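Side-chain contacts in periplasmic binding protein/LacI transcriptional regulator (Burkholderia multivorans, PDB 4YLE), which probably binds a simple sugar in the periplasm, as the solute-binding component of an ABC transporter: residues N70-E75 with I82-Q87; T76-Q81 with S103-P108; K225-G230 with I236-A241. All blocks are in the same frame, centred on the assembly; numbering follows the deposited sequence.

Contact 1 of 3, residues N70-E75 with I82-Q87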
ATOM      1  N   ASN A  70     -12.962  -7.865   4.834  1.00 25.38           N
ATOM      2  CA  ASN A  70     -12.634  -8.904   3.866  1.00 26.17           C
ATOM      3  C   ASN A  70     -11.357  -8.542   3.167  1.00 25.14           C
ATOM      4  O   ASN A  70     -11.069  -7.371   2.977  1.00 24.38           O
ATOM      5  CB  ASN A  70     -13.713  -9.081   2.807  1.00 28.28           C
ATOM      6  CG  ASN A  70     -14.925  -9.838   3.315  1.00 45.38           C
ATOM      7  OD1 ASN A  70     -16.020  -9.281   3.440  1.00 50.92           O
ATOM      8  ND2 ASN A  70     -14.740 -11.121   3.597  1.00 40.02           N
ATOM      9  N   GLY A  71     -10.637  -9.571   2.742  1.00 26.90           N
ATOM     10  CA  GLY A  71      -9.406  -9.401   1.992  1.00 27.81           C
ATOM     11  C   GLY A  71      -9.362 -10.481   0.939  1.00 27.31           C
ATOM     12  O   GLY A  71     -10.304 -11.283   0.828  1.00 27.96           O
ATOM     13  N   ILE A  72      -8.276 -10.498   0.174  1.00 26.23           N
ATOM     14  CA  ILE A  72      -8.104 -11.441  -0.908  1.00 27.74           C
ATOM     15  C   ILE A  72      -6.876 -12.310  -0.621  1.00 27.53           C
ATOM     16  O   ILE A  72      -6.086 -12.012   0.290  1.00 26.54           O
ATOM     17  CB  ILE A  72      -7.988 -10.723  -2.257  1.00 28.32           C
ATOM     18  CG1 ILE A  72      -6.948  -9.599  -2.204  1.00 27.01           C
ATOM     19  CG2 ILE A  72      -9.348 -10.149  -2.632  1.00 29.38           C
ATOM     20  CD1 ILE A  72      -6.758  -8.866  -3.501  1.00 27.84           C
ATOM     21  N   LYS A  73      -6.718 -13.362  -1.410  1.00 30.42           N
ATOM     22  CA  LYS A  73      -5.791 -14.435  -1.079  1.00 31.43           C
ATOM     23  C   LYS A  73      -4.358 -14.111  -1.426  1.00 29.80           C
ATOM     24  O   LYS A  73      -3.457 -14.807  -0.965  1.00 29.37           O
ATOM     25  CB  LYS A  73      -6.191 -15.718  -1.790  1.00 39.34           C
ATOM     26  CG  LYS A  73      -5.971 -15.653  -3.291  1.00 35.03           C
ATOM     27  CD  LYS A  73      -6.306 -16.991  -3.967  1.00 46.98           C
ATOM     28  CE  LYS A  73      -6.552 -16.817  -5.460  1.00 56.64           C
ATOM     29  NZ  LYS A  73      -5.602 -15.866  -6.131  1.00 64.58           N
ATOM     30  N   ASP A  74      -4.172 -13.107  -2.286  1.00 28.40           N
ATOM     31  CA  ASP A  74      -2.846 -12.582  -2.621  1.00 27.89           C
ATOM     32  C   ASP A  74      -2.983 -11.145  -3.157  1.00 27.33           C
ATOM     33  O   ASP A  74      -4.077 -10.604  -3.245  1.00 27.30           O
ATOM     34  CB  ASP A  74      -2.112 -13.501  -3.620  1.00 30.04           C
ATOM     35  CG  ASP A  74      -2.867 -13.689  -4.914  1.00 38.79           C
ATOM     36  OD1 ASP A  74      -3.224 -12.667  -5.526  1.00 35.22           O
ATOM     37  OD2 ASP A  74      -3.095 -14.856  -5.319  1.00 48.69           O
ATOM     38  N   GLU A  75      -1.865 -10.511  -3.485  1.00 27.14           N
ATOM     39  CA  GLU A  75      -1.885  -9.087  -3.791  1.00 27.26           C
ATOM     40  C   GLU A  75      -2.383  -8.774  -5.196  1.00 28.78           C
ATOM     41  O   GLU A  75      -2.603  -7.614  -5.530  1.00 34.98           O
ATOM     42  CB  GLU A  75      -0.481  -8.503  -3.606  1.00 31.08           C
ATOM     43  CG  GLU A  75       0.038  -8.628  -2.177  1.00 32.94           C
ATOM     44  CD  GLU A  75      -0.466  -7.541  -1.263  1.00 40.56           C
ATOM     45  OE1 GLU A  75      -1.453  -6.859  -1.623  1.00 29.22           O
ATOM     46  OE2 GLU A  75       0.129  -7.371  -0.179  1.00 30.70           O
ATOM     47  N   ILE A  82     -13.055  -7.718  -6.722  1.00 36.18           N
ATOM     48  CA  ILE A  82     -14.259  -7.202  -7.369  1.00 38.63           C
ATOM     49  C   ILE A  82     -15.456  -8.007  -6.892  1.00 39.95           C
ATOM     50  O   ILE A  82     -16.520  -7.441  -6.624  1.00 40.63           O
ATOM     51  CB  ILE A  82     -14.142  -7.236  -8.913  1.00 41.01           C
ATOM     52  CG1 ILE A  82     -13.131  -6.173  -9.362  1.00 39.89           C
ATOM     53  CG2 ILE A  82     -15.502  -6.977  -9.585  1.00 43.92           C
ATOM     54  CD1 ILE A  82     -12.748  -6.209 -10.823  1.00 42.29           C
ATOM     55  N   ARG A  83     -15.279  -9.321  -6.761  1.00 40.62           N
ATOM     56  CA  ARG A  83     -16.366 -10.182  -6.318  1.00 42.41           C
ATOM     57  C   ARG A  83     -16.803  -9.810  -4.909  1.00 40.81           C
ATOM     58  O   ARG A  83     -17.995  -9.788  -4.608  1.00 42.17           O
ATOM     59  CB  ARG A  83     -15.956 -11.654  -6.385  1.00 43.45           C
ATOM     60  CG  ARG A  83     -15.983 -12.215  -7.806  1.00 51.13           C
ATOM     61  CD  ARG A  83     -16.013 -13.734  -7.816  1.00 48.20           C
ATOM     62  NE  ARG A  83     -14.877 -14.313  -7.100  1.00 50.79           N
ATOM     63  CZ  ARG A  83     -13.688 -14.576  -7.640  1.00 53.75           C
ATOM     64  NH1 ARG A  83     -13.445 -14.313  -8.917  1.00 55.50           N
ATOM     65  NH2 ARG A  83     -12.724 -15.102  -6.890  1.00 56.07           N
ATOM     66  N   ILE A  84     -15.834  -9.496  -4.052  1.00 37.69           N
ATOM     67  CA  ILE A  84     -16.143  -9.130  -2.688  1.00 36.05           C
ATOM     68  C   ILE A  84     -17.005  -7.873  -2.668  1.00 37.70           C
ATOM     69  O   ILE A  84     -18.010  -7.816  -1.955  1.00 36.87           O
ATOM     70  CB  ILE A  84     -14.864  -8.931  -1.892  1.00 32.97           C
ATOM     71  CG1 ILE A  84     -14.223 -10.298  -1.665  1.00 33.40           C
ATOM     72  CG2 ILE A  84     -15.150  -8.282  -0.549  1.00 31.25           C
ATOM     73  CD1 ILE A  84     -12.808 -10.260  -1.208  1.00 33.53           C
ATOM     74  N   VAL A  85     -16.630  -6.873  -3.456  1.00 35.72           N
ATOM     75  CA  VAL A  85     -17.392  -5.633  -3.486  1.00 35.97           C
ATOM     76  C   VAL A  85     -18.814  -5.909  -3.998  1.00 39.25           C
ATOM     77  O   VAL A  85     -19.780  -5.425  -3.413  1.00 39.62           O
ATOM     78  CB  VAL A  85     -16.704  -4.559  -4.337  1.00 35.41           C
ATOM     79  CG1 VAL A  85     -17.507  -3.261  -4.324  1.00 37.72           C
ATOM     80  CG2 VAL A  85     -15.278  -4.293  -3.799  1.00 32.42           C
ATOM     81  N   GLU A  86     -18.951  -6.712  -5.050  1.00 41.51           N
ATOM     82  CA  GLU A  86     -20.291  -7.074  -5.542  1.00 44.86           C
ATOM     83  C   GLU A  86     -21.125  -7.753  -4.454  1.00 45.39           C
ATOM     84  O   GLU A  86     -22.312  -7.465  -4.300  1.00 47.12           O
ATOM     85  CB  GLU A  86     -20.178  -7.964  -6.787  1.00 47.28           C
ATOM     86  CG  GLU A  86     -19.549  -7.189  -7.935  1.00 47.67           C
ATOM     87  CD  GLU A  86     -19.695  -7.841  -9.295  1.00 63.13           C
ATOM     88  OE1 GLU A  86     -19.374  -9.047  -9.432  1.00 64.40           O
ATOM     89  OE2 GLU A  86     -20.108  -7.121 -10.235  1.00 60.68           O
ATOM     90  N   GLN A  87     -20.483  -8.608  -3.662  1.00 47.68           N
ATOM     91  CA  GLN A  87     -21.155  -9.301  -2.562  1.00 46.12           C
ATOM     92  C   GLN A  87     -21.542  -8.308  -1.454  1.00 46.46           C
ATOM     93  O   GLN A  87     -22.538  -8.495  -0.754  1.00 47.21           O
ATOM     94  CB  GLN A  87     -20.235 -10.410  -2.042  1.00 53.07           C
ATOM     95  CG  GLN A  87     -20.587 -11.028  -0.693  1.00 58.73           C
ATOM     96  CD  GLN A  87     -19.400 -11.800  -0.104  1.00 74.48           C
ATOM     97  OE1 GLN A  87     -18.551 -12.322  -0.843  1.00 80.56           O
ATOM     98  NE2 GLN A  87     -19.323 -11.851   1.226  1.00 71.60           N
TER
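Ile-84, on the inner face of helix 78-90, spans three consecutive residues of strand 66-72 and shows how one branched side chain can join a helix to the edge of a sheet. Its CB projects toward the strand and splits there. The CG2 branch of Ile-84 reaches back along the strand to Asn-70, where it lies 3.7 Å from Asn-70 CB and only skirts the amide carbon. The other branch, CG1, has its first torsion at -71°, beside the backbone N, and continues extended to CD1. Ile-84 CD1 meets two different surfaces: Gly-71 O at 3.4 Å, and the methyl CG2 of Ile-72 at 3.7 Å. Asn-70 therefore offers mainly its aliphatic CB, Gly-71 a peptide oxygen, and Ile-72 the shorter of its two branches.

Ile-72 has CG1 wedged between its backbone N and carbonyl carbon (chi1 50°), which leaves CG2 beside the N to take the methyl of Ile-84, while the same side chain also rests on Asn-80 and Gln-81 of the helix. Strand and helix segments run nearly antiparallel, at 157°, with their axes 9.2 Å apart at closest approach, as expected of a helix returning over the strand that precedes it. Ile-84 also touches Val-38 of strand 34-39, the neighbouring strand of the sheet. Just past the strand, Lys-73 NZ forms salt bridges with Asp-74 OD2 and with Asp-77.

No hydrogen bond or salt bridge crosses between the two segments. Between them the contact is thus one of methyl packing, and polarity enters the interface chiefly as a carbonyl oxygen touched by a methyl group.

Contact 2 of 3, residues T76-Q81 with S103-P108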
ATOM      1  N   THR A  76      -2.567  -9.797  -6.011  1.00 31.79           N
ATOM      2  CA  THR A  76      -2.912  -9.574  -7.410  1.00 39.39           C
ATOM      3  C   THR A  76      -4.270 -10.143  -7.759  1.00 35.57           C
ATOM      4  O   THR A  76      -4.614 -10.222  -8.931  1.00 34.41           O
ATOM      5  CB  THR A  76      -1.867 -10.194  -8.345  1.00 40.55           C
ATOM      6  OG1 THR A  76      -1.659 -11.569  -7.988  1.00 36.59           O
ATOM      7  CG2 THR A  76      -0.577  -9.437  -8.240  1.00 35.86           C
ATOM      8  N   ASP A  77      -5.048 -10.551  -6.757  1.00 31.66           N
ATOM      9  CA  ASP A  77      -6.336 -11.179  -7.053  1.00 33.15           C
ATOM     10  C   ASP A  77      -7.412 -10.118  -7.176  1.00 33.54           C
ATOM     11  O   ASP A  77      -8.378 -10.087  -6.400  1.00 33.20           O
ATOM     12  CB  ASP A  77      -6.754 -12.213  -6.000  1.00 34.23           C
ATOM     13  CG  ASP A  77      -7.842 -13.151  -6.523  1.00 36.26           C
ATOM     14  OD1 ASP A  77      -8.307 -12.924  -7.657  1.00 38.22           O
ATOM     15  OD2 ASP A  77      -8.247 -14.104  -5.823  1.00 41.17           O
ATOM     16  N   THR A  78      -7.233  -9.262  -8.172  1.00 33.37           N
ATOM     17  CA  THR A  78      -8.215  -8.242  -8.530  1.00 34.23           C
ATOM     18  C   THR A  78      -9.605  -8.842  -8.739  1.00 36.43           C
ATOM     19  O   THR A  78     -10.606  -8.298  -8.250  1.00 36.25           O
ATOM     20  CB  THR A  78      -7.771  -7.495  -9.807  1.00 35.79           C
ATOM     21  OG1 THR A  78      -6.497  -6.880  -9.569  1.00 34.14           O
ATOM     22  CG2 THR A  78      -8.763  -6.425 -10.198  1.00 36.88           C
ATOM     23  N   ALA A  79      -9.678  -9.953  -9.476  1.00 38.70           N
ATOM     24  CA  ALA A  79     -10.982 -10.559  -9.800  1.00 41.26           C
ATOM     25  C   ALA A  79     -11.824 -10.818  -8.534  1.00 40.28           C
ATOM     26  O   ALA A  79     -13.016 -10.453  -8.453  1.00 41.30           O
ATOM     27  CB  ALA A  79     -10.784 -11.869 -10.587  1.00 43.68           C
ATOM     28  N   ASN A  80     -11.192 -11.441  -7.543  1.00 38.43           N
ATOM     29  CA  ASN A  80     -11.868 -11.740  -6.301  1.00 37.64           C
ATOM     30  C   ASN A  80     -12.193 -10.488  -5.492  1.00 35.57           C
ATOM     31  O   ASN A  80     -13.179 -10.457  -4.760  1.00 35.89           O
ATOM     32  CB  ASN A  80     -11.042 -12.674  -5.424  1.00 40.96           C
ATOM     33  CG  ASN A  80     -11.879 -13.297  -4.324  1.00 49.14           C
ATOM     34  OD1 ASN A  80     -13.021 -13.708  -4.565  1.00 56.52           O
ATOM     35  ND2 ASN A  80     -11.344 -13.350  -3.116  1.00 42.68           N
ATOM     36  N   GLN A  81     -11.345  -9.472  -5.563  1.00 33.67           N
ATOM     37  CA  GLN A  81     -11.661  -8.266  -4.814  1.00 31.92           C
ATOM     38  C   GLN A  81     -12.936  -7.694  -5.394  1.00 33.93           C
ATOM     39  O   GLN A  81     -13.812  -7.278  -4.653  1.00 33.66           O
ATOM     40  CB  GLN A  81     -10.546  -7.240  -4.867  1.00 29.91           C
ATOM     41  CG  GLN A  81     -10.719  -6.178  -3.761  1.00 27.76           C
ATOM     42  CD  GLN A  81      -9.645  -5.132  -3.784  1.00 26.01           C
ATOM     43  OE1 GLN A  81      -9.423  -4.498  -4.807  1.00 27.02           O
ATOM     44  NE2 GLN A  81      -8.971  -4.929  -2.646  1.00 23.69           N
ATOM     45  N   SER A 103      -5.792   0.146  -9.589  1.00 32.01           N
ATOM     46  CA  SER A 103      -6.315   1.524  -9.545  1.00 32.46           C
ATOM     47  C   SER A 103      -7.356   1.833 -10.639  1.00 35.62           C
ATOM     48  O   SER A 103      -8.122   2.790 -10.532  1.00 36.18           O
ATOM     49  CB  SER A 103      -5.156   2.505  -9.651  1.00 32.35           C
ATOM     50  OG  SER A 103      -4.436   2.523  -8.415  1.00 29.22           O
ATOM     51  N   LYS A 104      -7.351   1.032 -11.695  1.00 37.84           N
ATOM     52  CA  LYS A 104      -8.355   1.190 -12.760  1.00 41.10           C
ATOM     53  C   LYS A 104      -9.473   0.153 -12.711  1.00 41.72           C
ATOM     54  O   LYS A 104     -10.656   0.461 -12.959  1.00 43.38           O
ATOM     55  CB  LYS A 104      -7.679   1.114 -14.133  1.00 43.95           C
ATOM     56  CG  LYS A 104      -6.749   2.269 -14.430  1.00 44.44           C
ATOM     57  CD  LYS A 104      -6.433   2.335 -15.922  1.00 48.20           C
ATOM     58  CE  LYS A 104      -5.063   2.900 -16.217  1.00 66.34           C
ATOM     59  NZ  LYS A 104      -3.985   1.946 -15.820  1.00 70.96           N
ATOM     60  N   ALA A 105      -9.097  -1.087 -12.424  1.00 40.67           N
ATOM     61  CA  ALA A 105     -10.005  -2.208 -12.618  1.00 41.97           C
ATOM     62  C   ALA A 105     -11.132  -2.260 -11.596  1.00 40.79           C
ATOM     63  O   ALA A 105     -12.164  -2.868 -11.852  1.00 42.54           O
ATOM     64  CB  ALA A 105      -9.233  -3.506 -12.593  1.00 41.40           C
ATOM     65  N   LEU A 106     -10.924  -1.656 -10.422  1.00 37.99           N
ATOM     66  CA  LEU A 106     -11.967  -1.639  -9.410  1.00 36.99           C
ATOM     67  C   LEU A 106     -12.985  -0.520  -9.649  1.00 39.54           C
ATOM     68  O   LEU A 106     -13.975  -0.445  -8.939  1.00 38.16           O
ATOM     69  CB  LEU A 106     -11.358  -1.494  -7.997  1.00 34.44           C
ATOM     70  CG  LEU A 106     -11.070  -2.801  -7.244  1.00 32.25           C
ATOM     71  CD1 LEU A 106     -12.353  -3.513  -6.845  1.00 33.15           C
ATOM     72  CD2 LEU A 106     -10.214  -3.729  -8.090  1.00 34.36           C
ATOM     73  N   VAL A 107     -12.769   0.348 -10.634  1.00 40.24           N
ATOM     74  CA  VAL A 107     -13.646   1.515 -10.744  1.00 41.50           C
ATOM     75  C   VAL A 107     -15.064   1.130 -11.146  1.00 43.99           C
ATOM     76  O   VAL A 107     -16.017   1.715 -10.632  1.00 44.09           O
ATOM     77  CB  VAL A 107     -13.102   2.560 -11.728  1.00 49.51           C
ATOM     78  CG1 VAL A 107     -14.106   3.714 -11.917  1.00 52.00           C
ATOM     79  CG2 VAL A 107     -11.778   3.101 -11.211  1.00 49.23           C
ATOM     80  N   PRO A 108     -15.224   0.159 -12.063  1.00 46.20           N
ATOM     81  CA  PRO A 108     -16.609  -0.160 -12.463  1.00 48.87           C
ATOM     82  C   PRO A 108     -17.514  -0.606 -11.302  1.00 47.70           C
ATOM     83  O   PRO A 108     -18.683  -0.197 -11.220  1.00 49.04           O
ATOM     84  CB  PRO A 108     -16.419  -1.292 -13.483  1.00 51.05           C
ATOM     85  CG  PRO A 108     -15.099  -0.994 -14.104  1.00 50.80           C
ATOM     86  CD  PRO A 108     -14.241  -0.520 -12.930  1.00 47.01           C
TER
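The first turn of helix 78-90 and the loop leading into helix 107-115 meet near the cleft end of one lobe of this periplasmic binding protein, with the side chain of Gln-81 about 10 Å from the bound unknown ligand. Thr-78 turns its methyl, not its hydroxyl, toward the loop: CG2 is anti to the backbone N and touches Leu-106 CD2 at 3.7 Å and Ala-105 CB at 3.8 Å. The side chains of Thr-78 and Leu-106 run antiparallel alongside one another.

One helical turn on, Gln-81 lies roughly perpendicular to Leu-106. Its extended chain carries OE1 to 3.4 Å from Leu-106 CG, with both leucine methyls close by. This oxygen is not left to the hydrocarbon, since it accepts from Ala-101 N, while NE2 donates to Ala-99 O and Met-39 O. Three backbone bonds thus fix the buried amide, and Leu-106 packs against a group whose rotation is already set.

Asp-77 caps the helix from the residue before it: its OD1 accepts from Asn-80 N at 3.2 Å, well above the carboxylate plane. On the other segment, Lys-104 to Val-107 form a type I turn, closed by Val-107 N to Lys-104 O. Two successive beta-alpha units meet here, the start of helix 78-90 packing on the loop after strand 95-98, as in the alpha/beta lobes of periplasmic binding proteins.

Contact 3 of 3, residues K225-G230 with I236-A241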
ATOM      1  N   LYS A 225      24.654  -1.699  -5.254  1.00 20.07           N
ATOM      2  CA  LYS A 225      24.897  -1.262  -3.878  1.00 22.77           C
ATOM      3  C   LYS A 225      23.652  -1.243  -3.001  1.00 18.13           C
ATOM      4  O   LYS A 225      23.772  -1.228  -1.779  1.00 21.81           O
ATOM      5  CB  LYS A 225      25.504   0.133  -3.892  1.00 24.72           C
ATOM      6  CG  LYS A 225      26.859   0.183  -4.531  1.00 26.11           C
ATOM      7  CD  LYS A 225      27.901  -0.425  -3.610  1.00 29.76           C
ATOM      8  CE  LYS A 225      29.298  -0.084  -4.101  1.00 48.19           C
ATOM      9  NZ  LYS A 225      30.336  -0.456  -3.107  1.00 64.08           N
ATOM     10  N   ALA A 226      22.460  -1.240  -3.603  1.00 18.04           N
ATOM     11  CA  ALA A 226      21.243  -1.208  -2.825  1.00 18.54           C
ATOM     12  C   ALA A 226      20.048  -1.668  -3.635  1.00 16.05           C
ATOM     13  O   ALA A 226      20.020  -1.576  -4.866  1.00 18.05           O
ATOM     14  CB  ALA A 226      20.982   0.181  -2.304  1.00 18.08           C
ATOM     15  N   LEU A 227      19.067  -2.160  -2.906  1.00 15.10           N
ATOM     16  CA  LEU A 227      17.777  -2.527  -3.453  1.00 17.65           C
ATOM     17  C   LEU A 227      16.709  -1.746  -2.717  1.00 16.27           C
ATOM     18  O   LEU A 227      16.589  -1.875  -1.508  1.00 17.42           O
ATOM     19  CB  LEU A 227      17.531  -4.013  -3.276  1.00 18.51           C
ATOM     20  CG  LEU A 227      18.450  -4.893  -4.130  1.00 16.67           C
ATOM     21  CD1 LEU A 227      18.668  -6.293  -3.525  1.00 18.68           C
ATOM     22  CD2 LEU A 227      17.927  -4.991  -5.553  1.00 17.98           C
ATOM     23  N   LEU A 228      15.949  -0.940  -3.461  1.00 14.75           N
ATOM     24  CA  LEU A 228      14.924  -0.099  -2.869  1.00 17.12           C
ATOM     25  C   LEU A 228      13.579  -0.748  -3.181  1.00 12.72           C
ATOM     26  O   LEU A 228      13.189  -0.822  -4.356  1.00 14.64           O
ATOM     27  CB  LEU A 228      14.976   1.319  -3.433  1.00 16.73           C
ATOM     28  CG  LEU A 228      16.241   2.155  -3.213  1.00 15.73           C
ATOM     29  CD1 LEU A 228      17.412   1.659  -4.037  1.00 17.87           C
ATOM     30  CD2 LEU A 228      15.942   3.614  -3.531  1.00 18.55           C
ATOM     31  N   CYS A 229      12.877  -1.213  -2.151  1.00 15.28           N
ATOM     32  CA  CYS A 229      11.702  -2.052  -2.323  1.00 14.00           C
ATOM     33  C   CYS A 229      10.445  -1.331  -1.929  1.00 14.94           C
ATOM     34  O   CYS A 229      10.397  -0.710  -0.871  1.00 15.83           O
ATOM     35  CB  CYS A 229      11.821  -3.333  -1.506  1.00 15.24           C
ATOM     36  SG  CYS A 229      13.282  -4.282  -1.924  1.00 16.11           S
ATOM     37  N   GLY A 230       9.434  -1.459  -2.782  1.00 11.40           N
ATOM     38  CA  GLY A 230       8.171  -0.784  -2.606  1.00 12.34           C
ATOM     39  C   GLY A 230       7.337  -1.225  -1.401  1.00 14.09           C
ATOM     40  O   GLY A 230       6.430  -0.518  -0.977  1.00 15.73           O
ATOM     41  N   ILE A 236      11.747  -8.306   2.320  1.00 17.52           N
ATOM     42  CA  ILE A 236      12.076  -9.597   2.927  1.00 21.61           C
ATOM     43  C   ILE A 236      12.596 -10.515   1.835  1.00 20.82           C
ATOM     44  O   ILE A 236      13.605 -11.203   2.021  1.00 23.34           O
ATOM     45  CB  ILE A 236      10.844 -10.215   3.641  1.00 20.91           C
ATOM     46  CG1 ILE A 236      10.541  -9.397   4.895  1.00 22.49           C
ATOM     47  CG2 ILE A 236      11.062 -11.686   3.963  1.00 27.11           C
ATOM     48  CD1 ILE A 236       9.194  -9.733   5.562  1.00 24.74           C
ATOM     49  N   GLY A 237      11.931 -10.522   0.686  1.00 18.39           N
ATOM     50  CA  GLY A 237      12.442 -11.253  -0.457  1.00 21.81           C
ATOM     51  C   GLY A 237      13.839 -10.816  -0.849  1.00 19.29           C
ATOM     52  O   GLY A 237      14.726 -11.686  -1.088  1.00 23.64           O
ATOM     53  N   ALA A 238      14.065  -9.499  -0.896  1.00 18.79           N
ATOM     54  CA  ALA A 238      15.388  -8.956  -1.284  1.00 18.47           C
ATOM     55  C   ALA A 238      16.490  -9.313  -0.260  1.00 21.95           C
ATOM     56  O   ALA A 238      17.606  -9.667  -0.643  1.00 22.29           O
ATOM     57  CB  ALA A 238      15.282  -7.442  -1.477  1.00 19.19           C
ATOM     58  N   VAL A 239      16.172  -9.262   1.029  1.00 22.30           N
ATOM     59  CA  VAL A 239      17.087  -9.711   2.075  1.00 20.42           C
ATOM     60  C   VAL A 239      17.525 -11.176   1.849  1.00 21.67           C
ATOM     61  O   VAL A 239      18.724 -11.500   1.902  1.00 26.88           O
ATOM     62  CB  VAL A 239      16.432  -9.538   3.489  1.00 20.81           C
ATOM     63  CG1 VAL A 239      17.151 -10.358   4.564  1.00 25.60           C
ATOM     64  CG2 VAL A 239      16.459  -8.102   3.858  1.00 20.59           C
ATOM     65  N   SER A 240      16.581 -12.059   1.524  1.00 25.94           N
ATOM     66  CA  SER A 240      16.930 -13.435   1.169  1.00 27.77           C
ATOM     67  C   SER A 240      17.835 -13.529  -0.051  1.00 23.06           C
ATOM     68  O   SER A 240      18.743 -14.373  -0.102  1.00 26.31           O
ATOM     69  CB  SER A 240      15.667 -14.254   0.904  1.00 25.34           C
ATOM     70  OG  SER A 240      14.912 -14.392   2.095  1.00 49.62           O
ATOM     71  N   ALA A 241      17.579 -12.693  -1.050  1.00 21.57           N
ATOM     72  CA  ALA A 241      18.379 -12.751  -2.271  1.00 22.12           C
ATOM     73  C   ALA A 241      19.805 -12.270  -1.992  1.00 22.31           C
ATOM     74  O   ALA A 241      20.773 -12.836  -2.509  1.00 22.77           O
ATOM     75  CB  ALA A 241      17.723 -11.912  -3.390  1.00 21.59           C
TER
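Leu-227 and Cys-229 adopt nearly the same first torsion, -68° and -57°, placing Leu-227 CG and Cys-229 SG beside their own backbone N and anti to the carbonyl carbon. Both side chains leave the same face of strand 226-229, toward the helix that follows. The motif is the first half of a right-handed beta-alpha-beta crossover, in which helix 232-244 links strand 226-229 to strand 252-254 in the four-stranded parallel sheet of the second lobe.

The helix answers with one small residue. Ala-238 directs its CB at the strand, between the two projecting groups, and its CA is 7.2 Å from Leu-227 CA. No polar bond joins the segments; sulfur and methyls provide the contact, and all three touching residues are buried. Leu-228 points the other way, touching Val-167 of the neighbouring strand 166-171 and Leu-157 of helix 146-160. One turn along the helix, Ala-241 packs on helix 207-220, where Asn-211 ND2 also forms a hydrogen bond with Gly-237 O.

Of the two grips on the alanine methyl, the sulfur is the nearer: Cys-229 SG stands 3.8 Å from Ala-238 CB, and Leu-227 CD1 4.1 Å from the same carbon.

How the contacts relate
Contacts 1 and 2 are neighbours, with centres 8 Å apart, and share helix 78-90: contact 1 sets it against strand 66-72, contact 2 against the loop before helix 107-115. They also touch directly, for Ile-82 CG1 lies 3.7 Å from Leu-106 CD1. Contact 3 belongs to the other sheet, its centre about 28 Å from that of contact 1. It is wholly buried and apolar, whereas the first two are partly buried and mix methyls with oxygens, a peptide carbonyl in one and a side-chain amide in the other. Contacts 1 and 3 both pack a helix on its preceding strand, one at a sheet edge, the other on an inner strand.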